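Local coordinates for protein cyclin homolog (Herpesvirus saimiri, PDB 2F2C) that probably acts as a viral D-type cyclin that modulates the host cell cycle, and may promote T-cell transformation and rapid proliferation during latent infection, at residues 183-187 with 188-192; 112-115 with 116-120; 163-166 with 167-171; 73-76 with 77-81; 236-239 with 240-244. All blocks are in the same frame, centred on the assembly; numbering follows the deposited sequence.

All five contacts are local, made along a helix or at one of its ends. Contacts 1 and 4 are buried and touch through Leu-185 against Pro-74 and Ile-186 against Phe-73, although they belong to different cyclin-family regions. Contact 5, partly buried with exposed residues along one side, touches contact 1 where Ile-190 and Asn-189 meet Gln-241. Contacts 1 and 3 share helix 170-184, one at its end and the other at its start, with centres about 26 Å apart. Contacts 2 and 3 are peripheral, partly buried, and lie beside another protein chain. Apolar packing over regular helical bonds dominates contact 4, charged groups join in contact 5, and turn carbonyls organise contacts 1, 2 and 3.

Contact 1. Residues 183-187 with 188-192; sequences KALIQ and PNIAL
Ile-190 packs back against Ala-184, Leu-185 and Gln-187 where helix 170-184 gives way to a type I beta turn, Ala-184 to Gln-187, in the C-terminal cyclin-family region. The turn is closed by Gln-187 N, which donates to Ala-184 O at 2.9 Å. A second i to i+3 bond follows directly: Ile-190 N donates to Gln-187 O at 3.1 Å with an N-H...O angle of 158°. This donor stands 46° above the carbonyl plane, so the bond is fairly straight at the hydrogen yet does not use a lone-pair direction.

The close-packed side is formed by the two branches of Ile-190 and by the buried Gln-187. With chi1 at -63°, Ile-190 CG1 lies opposite the carbonyl carbon and is brought to 3.5 Å from Ala-184 O and 4.2 Å from Gln-187 CB, while CG2 is sent the other way, toward Leu-185. There it meets Leu-185 CD2 at 4.1 Å, the two side chains crossing at about a right angle. Helix 232-247 closes over this side, since Ala-184, Gln-187 and Ile-190 all rest on its Ala-245; Gln-187 also touches Thr-53 of helix 49-65. The glutamine chain bends at chi2, which keeps NE2 3.6 Å from Pro-188 CD.

Toward solvent the packing is looser. Pro-188 is partly exposed, though it leans on Val-49 of helix 49-65. Asn-189 is the exposed member; its side chain comes near only with OD1, 3.8 Å from Gln-187 CB.

Contact 2. Residues 112-115 with 116-120; sequences KPMT and VSKLT
The entry into the short, weakly bonded helix 116-119 of the N-terminal cyclin domain is organised by Thr-115, whose side chain and carbonyl both face the first turn. Its OG1 lies between the backbone N and the carbonyl carbon (chi1 69°), a rotation that places the hydroxyl beside Ser-117 and Lys-118. Thr-115 OG1 and Ser-117 OG share a hydrogen bond of 3.2 Å in which either may be the donor. Lys-118 runs its aliphatic chain past the same oxygen, and the two side chains cross obliquely; Lys-118 CE is 3.6 Å from Thr-115 OG1. The carbonyl receives a weak bond: Leu-119 N lies 3.3 Å from Thr-115 O, with an N-H...O angle of 138°.

On the inner side Met-114 CG packs against Leu-119 CG at 3.8 Å, the side chains at about a right angle. The methionine chain then bends at chi2 and chi3, while its neighbours Phe-66, Leu-68 and Val-102 join the apolar cluster. Leu-119 also reaches Leu-132 of helix 129-142. Val-116 and Pro-113 additionally pack on a chain of another protein, so this helix entry lies at an interface of the assembly.

Past the first turn Val-116 O is gripped twice by one residue: Thr-120 N donates at 3.0 Å, and Thr-120 OG1, tilted 29° from the carbonyl plane, donates to Val-116 O at 2.7 Å.

Contact 3. Residues 163-166 with 167-171; sequences LKIP and EDLWP
Ile-165 and Pro-166 offer two successive carbonyls to the start of helix 170-184, just after a Schellman motif has ended helix 156-162. In that motif Lys-164, with positive phi, is the C-prime residue; Ile-165 N is satisfied by Cys-160 O and Lys-164 N by Asn-161 O. Of the two carbonyls, Pro-166 O takes Leu-169 N at 3.1 Å in an almost straight bond, N-H...O 174°, which forms the first turn of the 3-10 segment 167-169. Trp-170 N continues the pattern with Glu-167 O.

The indole supplies the other donor. Turned with CG opposite its own carbonyl carbon (chi1 -66°), Trp-170 folds back so that NE1 donates to Ile-165 O at 3.2 Å, with an angle of 143°. NE1 stands well above the plane of that carbonyl. Glu-167 CA lies 3.6 Å above one face of the Trp-170 ring, nearer the border of the ring than its middle, and an aromatic side chain of another protein chain also packs on the tryptophan. The carboxylate of Glu-167 is engaged elsewhere, its OE2 in a salt bridge with Lys-19. The Pro-166 ring and Leu-169 lie side by side, Pro-166 CG 4.1 Å from Leu-169 CD1.

Contact 4. Residues 73-76 with 77-81; sequences FPLS and VSILD
Phe-73 and Val-77, one helical turn apart on helix 72-83, meet methyl to ring face. Val-77 CG2 sits 3.8 Å from the centroid of the Phe-73 ring and 18° off its normal, a CH-pi contact slightly displaced toward the rim; the nearest ring atom, Phe-73 CZ, is 3.7 Å from Val-77 CG2. The phenylalanine reaches this place because its CG stands opposite the backbone N (chi1 -179°), which carries the ring along the helix toward Val-77. The ring also meets His-60 edge-to-face.

A second pair runs along another side of the helix. Leu-75 and Ile-79 approach at a slant through their outermost methyls, Leu-75 CD1 to Ile-79 CD1 at 3.6 Å, while Ile-79 CG1 stays near Leu-75 O.

Ser-76 is turned inward, onto the backbone. Its OG lies between its own N and carbonyl carbon (chi1 87°) and donates to Phe-73 O at 2.9 Å. That oxygen also accepts from Val-77 N at 2.9 Å, so two bonds satisfy it deep in the protein. Ser-78 N to Pro-74 O (2.9 Å) and Ile-79 N to Leu-75 O (2.8 Å) carry on the regular helical pattern.

Toward the rest of the fold, Leu-80 touches Leu-56 of helix 49-65 and Ile-97 of helix 94-109, and Asp-81 forms a salt bridge with Arg-52. Side chains facing several helices at once, on an unbroken turn-to-turn bonding pattern, mark a buried helix of the all-helical cyclin fold, here in its N-terminal domain.

Contact 5. Residues 236-239 with 240-244; sequences RTVK and DQVSE
Arg-236 O lies over one face of the Asp-240 carboxylate, 3.4 Å from OD1; both are acceptors, so this is proximity and not a bond. Lys-239 runs past the same carboxylate oxygen, CE lying 3.7 Å from Asp-240 OD1. The side chain of the other flat group, Gln-241, passes near Thr-237, its CD 4.0 Å from Thr-237 CG2.

Lys-239 starts with CG opposite the backbone N (chi1 180°) and bends at chi2, so that the chain passes close by Asp-240. The ammonium is directed elsewhere: NZ forms a salt bridge with Glu-208 and a cation-pi contact with Trp-217. It stays 4.7 Å from Asp-240 OD1; these opposite charges are near but not in contact, and may still attract.

Under the side chains the backbone is regular. Val-242 N donates to Val-238 O at 2.9 Å with an N-H...O angle of 172°, and Ser-243 N to Lys-239 O at 3.1 Å. Val-238 CG1 and Val-242 CG2, 4.2 Å apart, form the apolar strip; Val-242 and Ser-243 touch Thr-205 of helix 195-208. With valines buried and Arg-236, Thr-237 and Asp-240 exposed, this is an amphipathic helix on the periphery of the C-terminal cyclin-family region.

Contact 1. Residues 183-187 with 188-192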
loop_
_atom_site.group_PDB
_atom_site.type_symbol
_atom_site.label_atom_id
_atom_site.label_comp_id
_atom_site.label_asym_id
_atom_site.label_seq_id
_atom_site.Cartn_x
_atom_site.Cartn_y
_atom_site.Cartn_z
ATOM N N LYS A 183 -13.064 15.920 -8.894
ATOM C CA LYS A 183 -14.312 16.692 -8.895
ATOM C C LYS A 183 -15.459 15.920 -9.554
ATOM O O LYS A 183 -16.549 15.852 -8.990
ATOM C CB LYS A 183 -14.145 18.076 -9.510
ATOM C CG LYS A 183 -13.496 19.115 -8.579
ATOM C CD LYS A 183 -13.816 20.527 -9.052
ATOM C CE LYS A 183 -13.257 21.594 -8.116
ATOM N NZ LYS A 183 -11.819 21.907 -8.343
ATOM N N ALA A 184 -15.211 15.311 -10.720
ATOM C CA ALA A 184 -16.221 14.494 -11.427
ATOM C C ALA A 184 -16.905 13.469 -10.523
ATOM O O ALA A 184 -18.124 13.334 -10.566
ATOM C CB ALA A 184 -15.605 13.808 -12.637
ATOM N N LEU A 185 -16.116 12.783 -9.688
ATOM C CA LEU A 185 -16.614 11.746 -8.763
ATOM C C LEU A 185 -17.709 12.215 -7.805
ATOM O O LEU A 185 -18.294 11.394 -7.104
ATOM C CB LEU A 185 -15.467 11.143 -7.945
ATOM C CG LEU A 185 -14.699 10.028 -8.644
ATOM C CD1 LEU A 185 -13.326 9.877 -8.080
ATOM C CD2 LEU A 185 -15.439 8.726 -8.551
ATOM N N ILE A 186 -17.958 13.524 -7.751
ATOM C CA ILE A 186 -19.067 14.070 -6.968
ATOM C C ILE A 186 -20.410 13.673 -7.599
ATOM O O ILE A 186 -21.387 13.382 -6.898
ATOM C CB ILE A 186 -18.935 15.634 -6.842
ATOM C CG1 ILE A 186 -17.718 15.991 -5.992
ATOM C CG2 ILE A 186 -20.188 16.279 -6.245
ATOM C CD1 ILE A 186 -17.579 17.493 -5.673
ATOM N N GLN A 187 -20.440 13.669 -8.927
ATOM C CA GLN A 187 -21.665 13.455 -9.690
ATOM C C GLN A 187 -22.140 11.981 -9.709
ATOM O O GLN A 187 -21.324 11.048 -9.872
ATOM C CB GLN A 187 -21.475 13.993 -11.108
ATOM C CG GLN A 187 -22.008 15.395 -11.358
ATOM C CD GLN A 187 -22.011 16.279 -10.129
ATOM O OE1 GLN A 187 -21.061 17.026 -9.894
ATOM N NE2 GLN A 187 -23.073 16.194 -9.343
ATOM N N PRO A 188 -23.446 11.788 -9.517
ATOM C CA PRO A 188 -24.074 10.459 -9.408
ATOM C C PRO A 188 -23.743 9.462 -10.526
ATOM O O PRO A 188 -23.395 8.310 -10.248
ATOM C CB PRO A 188 -25.569 10.778 -9.448
ATOM C CG PRO A 188 -25.662 12.239 -9.920
ATOM C CD PRO A 188 -24.432 12.874 -9.364
ATOM N N ASN A 189 -23.834 9.901 -11.775
ATOM C CA ASN A 189 -23.616 9.028 -12.920
ATOM C C ASN A 189 -22.155 8.573 -13.106
ATOM O O ASN A 189 -21.848 7.799 -14.012
ATOM C CB ASN A 189 -24.122 9.722 -14.183
ATOM C CG ASN A 189 -23.241 10.887 -14.599
ATOM O OD1 ASN A 189 -22.724 11.631 -13.756
ATOM N ND2 ASN A 189 -23.051 11.042 -15.901
ATOM N N ILE A 190 -21.253 9.028 -12.252
ATOM C CA ILE A 190 -19.852 8.663 -12.407
ATOM C C ILE A 190 -19.574 7.431 -11.563
ATOM O O ILE A 190 -18.653 6.662 -11.840
ATOM C CB ILE A 190 -18.922 9.875 -12.029
ATOM C CG1 ILE A 190 -19.159 11.062 -12.978
ATOM C CG2 ILE A 190 -17.454 9.516 -12.077
ATOM C CD1 ILE A 190 -19.149 10.721 -14.498
ATOM N N ALA A 191 -20.396 7.231 -10.535
ATOM C CA ALA A 191 -20.146 6.176 -9.541
ATOM C C ALA A 191 -20.130 4.787 -10.172
ATOM O O ALA A 191 -19.405 3.897 -9.712
ATOM C CB ALA A 191 -21.186 6.239 -8.429
ATOM N N LEU A 192 -20.921 4.623 -11.232
ATOM C CA LEU A 192 -21.144 3.328 -11.846
ATOM C C LEU A 192 -20.056 2.933 -12.853
ATOM O O LEU A 192 -19.959 1.769 -13.227
ATOM C CB LEU A 192 -22.533 3.290 -12.515
ATOM C CG LEU A 192 -23.800 3.906 -11.866
ATOM C CD1 LEU A 192 -25.093 3.442 -12.583
ATOM C CD2 LEU A 192 -23.921 3.627 -10.364
#

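Contact 2. Residues 112-115 with 116-120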
loop_
_atom_site.group_PDB
_atom_site.type_symbol
_atom_site.label_atom_id
_atom_site.label_comp_id
_atom_site.label_asym_id
_atom_site.label_seq_id
_atom_site.Cartn_x
_atom_site.Cartn_y
_atom_site.Cartn_z
ATOM N N LYS A 112 -0.442 12.458 6.839
ATOM C CA LYS A 112 -0.876 13.161 8.029
ATOM C C LYS A 112 -2.401 13.098 8.027
ATOM O O LYS A 112 -3.066 13.925 7.387
ATOM C CB LYS A 112 -0.387 14.608 7.972
ATOM C CG LYS A 112 -0.121 15.266 9.310
ATOM C CD LYS A 112 -1.416 15.516 10.105
ATOM C CE LYS A 112 -1.301 16.768 10.977
ATOM N NZ LYS A 112 -0.062 16.749 11.855
ATOM N N PRO A 113 -2.952 12.128 8.758
ATOM C CA PRO A 113 -4.392 11.826 8.698
ATOM C C PRO A 113 -5.221 12.989 9.207
ATOM O O PRO A 113 -4.699 13.876 9.896
ATOM C CB PRO A 113 -4.565 10.657 9.672
ATOM C CG PRO A 113 -3.183 10.214 10.047
ATOM C CD PRO A 113 -2.235 11.308 9.751
ATOM N N MET A 114 -6.506 12.983 8.874
ATOM C CA MET A 114 -7.449 13.908 9.494
ATOM C C MET A 114 -7.716 13.396 10.915
ATOM O O MET A 114 -7.709 12.180 11.161
ATOM C CB MET A 114 -8.728 13.979 8.675
ATOM C CG MET A 114 -9.501 15.270 8.836
ATOM S SD MET A 114 -9.051 16.654 7.740
ATOM C CE MET A 114 -9.243 15.832 6.167
ATOM N N THR A 115 -7.893 14.317 11.854
ATOM C CA THR A 115 -8.138 13.952 13.244
ATOM C C THR A 115 -9.624 14.076 13.556
ATOM O O THR A 115 -10.343 14.832 12.905
ATOM C CB THR A 115 -7.305 14.825 14.210
ATOM O OG1 THR A 115 -7.783 16.179 14.202
ATOM C CG2 THR A 115 -5.882 14.954 13.726
ATOM N N VAL A 116 -10.082 13.329 14.552
ATOM C CA VAL A 116 -11.480 13.384 14.979
ATOM C C VAL A 116 -11.858 14.801 15.460
ATOM O O VAL A 116 -12.889 15.360 15.054
ATOM C CB VAL A 116 -11.762 12.307 16.064
ATOM C CG1 VAL A 116 -10.831 12.491 17.283
ATOM C CG2 VAL A 116 -13.230 12.297 16.470
ATOM N N SER A 117 -10.982 15.372 16.291
ATOM C CA SER A 117 -11.100 16.731 16.845
ATOM C C SER A 117 -11.089 17.839 15.780
ATOM O O SER A 117 -10.903 19.016 16.090
ATOM C CB SER A 117 -9.954 16.960 17.840
ATOM O OG SER A 117 -8.702 16.677 17.231
ATOM N N LYS A 118 -11.304 17.456 14.530
ATOM C CA LYS A 118 -11.162 18.359 13.413
ATOM C C LYS A 118 -12.325 18.170 12.466
ATOM O O LYS A 118 -12.709 19.095 11.781
ATOM C CB LYS A 118 -9.852 18.063 12.695
ATOM C CG LYS A 118 -9.291 19.198 11.875
ATOM C CD LYS A 118 -7.911 18.841 11.304
ATOM C CE LYS A 118 -6.797 19.044 12.321
ATOM N NZ LYS A 118 -5.491 19.214 11.635
ATOM N N LEU A 119 -12.872 16.958 12.416
ATOM C CA LEU A 119 -14.067 16.685 11.612
ATOM C C LEU A 119 -15.320 16.979 12.435
ATOM O O LEU A 119 -16.361 17.365 11.898
ATOM C CB LEU A 119 -14.082 15.230 11.157
ATOM C CG LEU A 119 -13.014 14.755 10.177
ATOM C CD1 LEU A 119 -12.836 13.257 10.327
ATOM C CD2 LEU A 119 -13.354 15.110 8.738
ATOM N N THR A 120 -15.199 16.779 13.746
ATOM C CA THR A 120 -16.268 17.069 14.691
ATOM C C THR A 120 -16.536 18.572 14.712
ATOM O O THR A 120 -17.495 19.041 14.106
ATOM C CB THR A 120 -15.907 16.538 16.115
ATOM O OG1 THR A 120 -14.572 16.938 16.463
ATOM C CG2 THR A 120 -15.830 15.008 16.132
#

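Contact 3. Residues 163-166 with 167-171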
loop_
_atom_site.group_PDB
_atom_site.type_symbol
_atom_site.label_atom_id
_atom_site.label_comp_id
_atom_site.label_asym_id
_atom_site.label_seq_id
_atom_site.Cartn_x
_atom_site.Cartn_y
_atom_site.Cartn_z
ATOM N N LEU A 163 0.463 4.905 -23.000
ATOM C CA LEU A 163 0.254 5.736 -24.199
ATOM C C LEU A 163 1.551 6.389 -24.642
ATOM O O LEU A 163 1.532 7.305 -25.468
ATOM C CB LEU A 163 -0.782 6.825 -23.965
ATOM C CG LEU A 163 -2.176 6.431 -23.490
ATOM C CD1 LEU A 163 -2.708 7.554 -22.608
ATOM C CD2 LEU A 163 -3.125 6.104 -24.634
ATOM N N LYS A 164 2.660 5.923 -24.057
ATOM C CA LYS A 164 4.021 6.354 -24.381
ATOM C C LYS A 164 4.250 7.877 -24.382
ATOM O O LYS A 164 5.083 8.383 -25.136
ATOM C CB LYS A 164 4.504 5.708 -25.693
ATOM C CG LYS A 164 4.677 4.182 -25.629
ATOM C CD LYS A 164 6.139 3.755 -25.377
ATOM C CE LYS A 164 6.558 3.780 -23.872
ATOM N NZ LYS A 164 5.915 2.676 -23.078
ATOM N N ILE A 165 3.515 8.596 -23.535
ATOM C CA ILE A 165 3.788 10.013 -23.241
ATOM C C ILE A 165 5.107 10.152 -22.461
ATOM O O ILE A 165 5.310 9.487 -21.432
ATOM C CB ILE A 165 2.623 10.625 -22.418
ATOM C CG1 ILE A 165 1.291 10.496 -23.173
ATOM C CG2 ILE A 165 2.931 12.075 -22.007
ATOM C CD1 ILE A 165 0.093 10.774 -22.328
ATOM N N PRO A 166 5.987 11.035 -22.939
ATOM C CA PRO A 166 7.295 11.252 -22.319
ATOM C C PRO A 166 7.171 11.654 -20.857
ATOM O O PRO A 166 6.360 12.525 -20.513
ATOM C CB PRO A 166 7.875 12.403 -23.139
ATOM C CG PRO A 166 6.696 13.069 -23.736
ATOM C CD PRO A 166 5.783 11.928 -24.094
ATOM N N GLU A 167 7.968 11.010 -20.008
ATOM C CA GLU A 167 7.930 11.240 -18.559
ATOM C C GLU A 167 7.876 12.713 -18.151
ATOM O O GLU A 167 7.158 13.062 -17.210
ATOM C CB GLU A 167 9.114 10.557 -17.883
ATOM C CG GLU A 167 8.851 9.108 -17.518
ATOM C CD GLU A 167 10.133 8.308 -17.390
ATOM O OE1 GLU A 167 11.078 8.769 -16.698
ATOM O OE2 GLU A 167 10.208 7.218 -17.991
ATOM N N ASP A 168 8.618 13.562 -18.873
ATOM C CA ASP A 168 8.708 15.013 -18.608
ATOM C C ASP A 168 7.358 15.695 -18.292
ATOM O O ASP A 168 7.323 16.708 -17.596
ATOM C CB ASP A 168 9.378 15.764 -19.781
ATOM C CG ASP A 168 10.285 14.860 -20.661
ATOM O OD1 ASP A 168 11.451 14.576 -20.265
ATOM O OD2 ASP A 168 9.935 14.430 -21.793
ATOM N N LEU A 169 6.256 15.143 -18.801
ATOM C CA LEU A 169 4.950 15.791 -18.655
ATOM C C LEU A 169 4.098 15.300 -17.499
ATOM O O LEU A 169 3.023 15.842 -17.270
ATOM C CB LEU A 169 4.155 15.699 -19.952
ATOM C CG LEU A 169 4.837 16.479 -21.074
ATOM C CD1 LEU A 169 4.236 16.134 -22.433
ATOM C CD2 LEU A 169 4.803 17.980 -20.805
ATOM N N TRP A 170 4.590 14.306 -16.761
ATOM C CA TRP A 170 3.767 13.612 -15.776
ATOM C C TRP A 170 3.367 14.483 -14.580
ATOM O O TRP A 170 2.204 14.438 -14.177
ATOM C CB TRP A 170 4.408 12.304 -15.329
ATOM C CG TRP A 170 4.495 11.287 -16.409
ATOM C CD1 TRP A 170 4.195 11.463 -17.725
ATOM C CD2 TRP A 170 4.980 9.938 -16.290
ATOM N NE1 TRP A 170 4.429 10.305 -18.431
ATOM C CE2 TRP A 170 4.913 9.350 -17.575
ATOM C CE3 TRP A 170 5.451 9.158 -15.224
ATOM C CZ2 TRP A 170 5.297 8.025 -17.822
ATOM C CZ3 TRP A 170 5.834 7.835 -15.477
ATOM C CH2 TRP A 170 5.749 7.287 -16.764
ATOM N N PRO A 171 4.292 15.279 -14.033
ATOM C CA PRO A 171 3.949 16.268 -12.999
ATOM C C PRO A 171 2.695 17.087 -13.332
ATOM O O PRO A 171 1.695 16.971 -12.634
ATOM C CB PRO A 171 5.177 17.170 -12.969
ATOM C CG PRO A 171 6.292 16.284 -13.344
ATOM C CD PRO A 171 5.733 15.307 -14.336
#

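Contact 4. Residues 73-76 with 77-81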
loop_
_atom_site.group_PDB
_atom_site.type_symbol
_atom_site.label_atom_id
_atom_site.label_comp_id
_atom_site.label_asym_id
_atom_site.label_seq_id
_atom_site.Cartn_x
_atom_site.Cartn_y
_atom_site.Cartn_z
ATOM N N PHE A 73 -9.775 11.232 -1.427
ATOM C CA PHE A 73 -11.165 11.461 -1.746
ATOM C C PHE A 73 -11.795 10.297 -2.518
ATOM O O PHE A 73 -12.839 9.798 -2.097
ATOM C CB PHE A 73 -11.397 12.807 -2.438
ATOM C CG PHE A 73 -12.829 13.074 -2.746
ATOM C CD1 PHE A 73 -13.762 13.187 -1.722
ATOM C CD2 PHE A 73 -13.259 13.184 -4.059
ATOM C CE1 PHE A 73 -15.099 13.435 -2.003
ATOM C CE2 PHE A 73 -14.591 13.436 -4.341
ATOM C CZ PHE A 73 -15.510 13.556 -3.319
ATOM N N PRO A 74 -11.210 9.868 -3.637
ATOM C CA PRO A 74 -11.744 8.715 -4.334
ATOM C C PRO A 74 -12.003 7.541 -3.382
ATOM O O PRO A 74 -13.096 6.938 -3.426
ATOM C CB PRO A 74 -10.647 8.395 -5.344
ATOM C CG PRO A 74 -10.145 9.714 -5.699
ATOM C CD PRO A 74 -10.057 10.441 -4.367
ATOM N N LEU A 75 -11.038 7.256 -2.507
ATOM C CA LEU A 75 -11.139 6.095 -1.624
ATOM C C LEU A 75 -12.247 6.299 -0.622
ATOM O O LEU A 75 -13.032 5.391 -0.359
ATOM C CB LEU A 75 -9.817 5.829 -0.923
ATOM C CG LEU A 75 -9.482 4.494 -0.263
ATOM C CD1 LEU A 75 -9.790 4.561 1.190
ATOM C CD2 LEU A 75 -10.189 3.313 -0.901
ATOM N N SER A 76 -12.334 7.510 -0.094
ATOM C CA SER A 76 -13.373 7.830 0.864
ATOM C C SER A 76 -14.776 7.763 0.232
ATOM O O SER A 76 -15.747 7.535 0.941
ATOM C CB SER A 76 -13.116 9.211 1.454
ATOM O OG SER A 76 -13.711 10.192 0.605
ATOM N N VAL A 77 -14.875 7.983 -1.083
ATOM C CA VAL A 77 -16.122 7.785 -1.833
ATOM C C VAL A 77 -16.445 6.290 -1.969
ATOM O O VAL A 77 -17.581 5.845 -1.779
ATOM C CB VAL A 77 -16.032 8.409 -3.233
ATOM C CG1 VAL A 77 -17.221 8.034 -4.074
ATOM C CG2 VAL A 77 -15.963 9.919 -3.144
ATOM N N SER A 78 -15.418 5.518 -2.302
ATOM C CA SER A 78 -15.538 4.099 -2.440
ATOM C C SER A 78 -16.043 3.507 -1.149
ATOM O O SER A 78 -17.036 2.769 -1.162
ATOM C CB SER A 78 -14.193 3.509 -2.772
ATOM O OG SER A 78 -14.334 2.116 -2.965
ATOM N N ILE A 79 -15.388 3.849 -0.036
ATOM C CA ILE A 79 -15.782 3.326 1.281
ATOM C C ILE A 79 -17.236 3.644 1.567
ATOM O O ILE A 79 -17.972 2.783 2.045
ATOM C CB ILE A 79 -14.891 3.877 2.414
ATOM C CG1 ILE A 79 -13.501 3.242 2.390
ATOM C CG2 ILE A 79 -15.517 3.616 3.776
ATOM C CD1 ILE A 79 -12.549 3.916 3.337
ATOM N N LEU A 80 -17.640 4.875 1.247
ATOM C CA LEU A 80 -19.004 5.355 1.504
ATOM C C LEU A 80 -20.022 4.495 0.777
ATOM O O LEU A 80 -20.914 3.941 1.419
ATOM C CB LEU A 80 -19.167 6.834 1.135
ATOM C CG LEU A 80 -20.606 7.373 0.988
ATOM C CD1 LEU A 80 -21.297 7.554 2.348
ATOM C CD2 LEU A 80 -20.671 8.678 0.182
ATOM N N ASP A 81 -19.875 4.353 -0.541
ATOM C CA ASP A 81 -20.812 3.524 -1.328
ATOM C C ASP A 81 -20.872 2.079 -0.840
ATOM O O ASP A 81 -21.948 1.589 -0.489
ATOM C CB ASP A 81 -20.497 3.573 -2.826
ATOM C CG ASP A 81 -20.676 4.963 -3.414
ATOM O OD1 ASP A 81 -21.527 5.729 -2.896
ATOM O OD2 ASP A 81 -19.996 5.374 -4.390
#

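Contact 5. Residues 236-239 with 240-244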
loop_
_atom_site.group_PDB
_atom_site.type_symbol
_atom_site.label_atom_id
_atom_site.label_comp_id
_atom_site.label_asym_id
_atom_site.label_seq_id
_atom_site.Cartn_x
_atom_site.Cartn_y
_atom_site.Cartn_z
ATOM N N ARG A 236 -15.048 7.525 -25.839
ATOM C CA ARG A 236 -15.505 8.839 -26.205
ATOM C C ARG A 236 -16.648 9.329 -25.301
ATOM O O ARG A 236 -16.632 10.479 -24.887
ATOM C CB ARG A 236 -15.900 8.830 -27.674
ATOM C CG ARG A 236 -16.126 10.198 -28.290
ATOM C CD ARG A 236 -15.608 10.323 -29.732
ATOM N NE ARG A 236 -15.994 9.195 -30.579
ATOM C CZ ARG A 236 -15.269 8.735 -31.600
ATOM N NH1 ARG A 236 -14.099 9.293 -31.908
ATOM N NH2 ARG A 236 -15.717 7.709 -32.316
ATOM N N THR A 237 -17.615 8.468 -24.987
ATOM C CA THR A 237 -18.710 8.807 -24.049
ATOM C C THR A 237 -18.229 9.102 -22.623
ATOM O O THR A 237 -18.777 9.971 -21.948
ATOM C CB THR A 237 -19.771 7.677 -23.993
ATOM O OG1 THR A 237 -20.517 7.669 -25.204
ATOM C CG2 THR A 237 -20.849 7.951 -22.945
ATOM N N VAL A 238 -17.245 8.352 -22.143
ATOM C CA VAL A 238 -16.765 8.586 -20.790
ATOM C C VAL A 238 -15.928 9.872 -20.717
ATOM O O VAL A 238 -16.048 10.611 -19.746
ATOM C CB VAL A 238 -16.069 7.361 -20.182
ATOM C CG1 VAL A 238 -15.342 7.724 -18.916
ATOM C CG2 VAL A 238 -17.105 6.297 -19.866
ATOM N N LYS A 239 -15.125 10.162 -21.742
ATOM C CA LYS A 239 -14.504 11.488 -21.873
ATOM C C LYS A 239 -15.558 12.593 -21.662
ATOM O O LYS A 239 -15.426 13.438 -20.779
ATOM C CB LYS A 239 -13.791 11.633 -23.226
ATOM C CG LYS A 239 -13.116 12.976 -23.475
ATOM C CD LYS A 239 -14.056 13.961 -24.130
ATOM C CE LYS A 239 -13.365 15.240 -24.541
ATOM N NZ LYS A 239 -12.850 15.984 -23.353
ATOM N N ASP A 240 -16.627 12.553 -22.439
ATOM C CA ASP A 240 -17.684 13.556 -22.318
ATOM C C ASP A 240 -18.423 13.533 -20.975
ATOM O O ASP A 240 -18.888 14.570 -20.510
ATOM C CB ASP A 240 -18.671 13.459 -23.490
ATOM C CG ASP A 240 -18.016 13.765 -24.841
ATOM O OD1 ASP A 240 -16.763 13.832 -24.927
ATOM O OD2 ASP A 240 -18.678 13.944 -25.881
ATOM N N GLN A 241 -18.519 12.370 -20.340
ATOM C CA GLN A 241 -19.228 12.277 -19.066
ATOM C C GLN A 241 -18.442 12.908 -17.929
ATOM O O GLN A 241 -19.020 13.637 -17.108
ATOM C CB GLN A 241 -19.552 10.838 -18.728
ATOM C CG GLN A 241 -20.902 10.415 -19.232
ATOM C CD GLN A 241 -21.108 8.929 -19.085
ATOM O OE1 GLN A 241 -20.332 8.143 -19.630
ATOM N NE2 GLN A 241 -22.139 8.535 -18.333
ATOM N N VAL A 242 -17.139 12.624 -17.887
ATOM C CA VAL A 242 -16.256 13.177 -16.881
ATOM C C VAL A 242 -16.226 14.702 -17.033
ATOM O O VAL A 242 -16.487 15.438 -16.081
ATOM C CB VAL A 242 -14.796 12.601 -16.985
ATOM C CG1 VAL A 242 -13.833 13.458 -16.172
ATOM C CG2 VAL A 242 -14.727 11.130 -16.554
ATOM N N SER A 243 -15.927 15.163 -18.241
ATOM C CA SER A 243 -15.956 16.580 -18.561
ATOM C C SER A 243 -17.233 17.298 -18.074
ATOM O O SER A 243 -17.158 18.377 -17.488
ATOM C CB SER A 243 -15.753 16.767 -20.059
ATOM O OG SER A 243 -15.832 18.133 -20.388
ATOM N N GLU A 244 -18.397 16.694 -18.303
ATOM C CA GLU A 244 -19.662 17.288 -17.862
ATOM C C GLU A 244 -19.798 17.250 -16.342
ATOM O O GLU A 244 -20.182 18.235 -15.722
ATOM C CB GLU A 244 -20.856 16.595 -18.510
ATOM C CG GLU A 244 -20.711 16.368 -20.006
ATOM C CD GLU A 244 -21.182 17.536 -20.856
ATOM O OE1 GLU A 244 -21.211 18.684 -20.338
ATOM O OE2 GLU A 244 -21.537 17.300 -22.048
#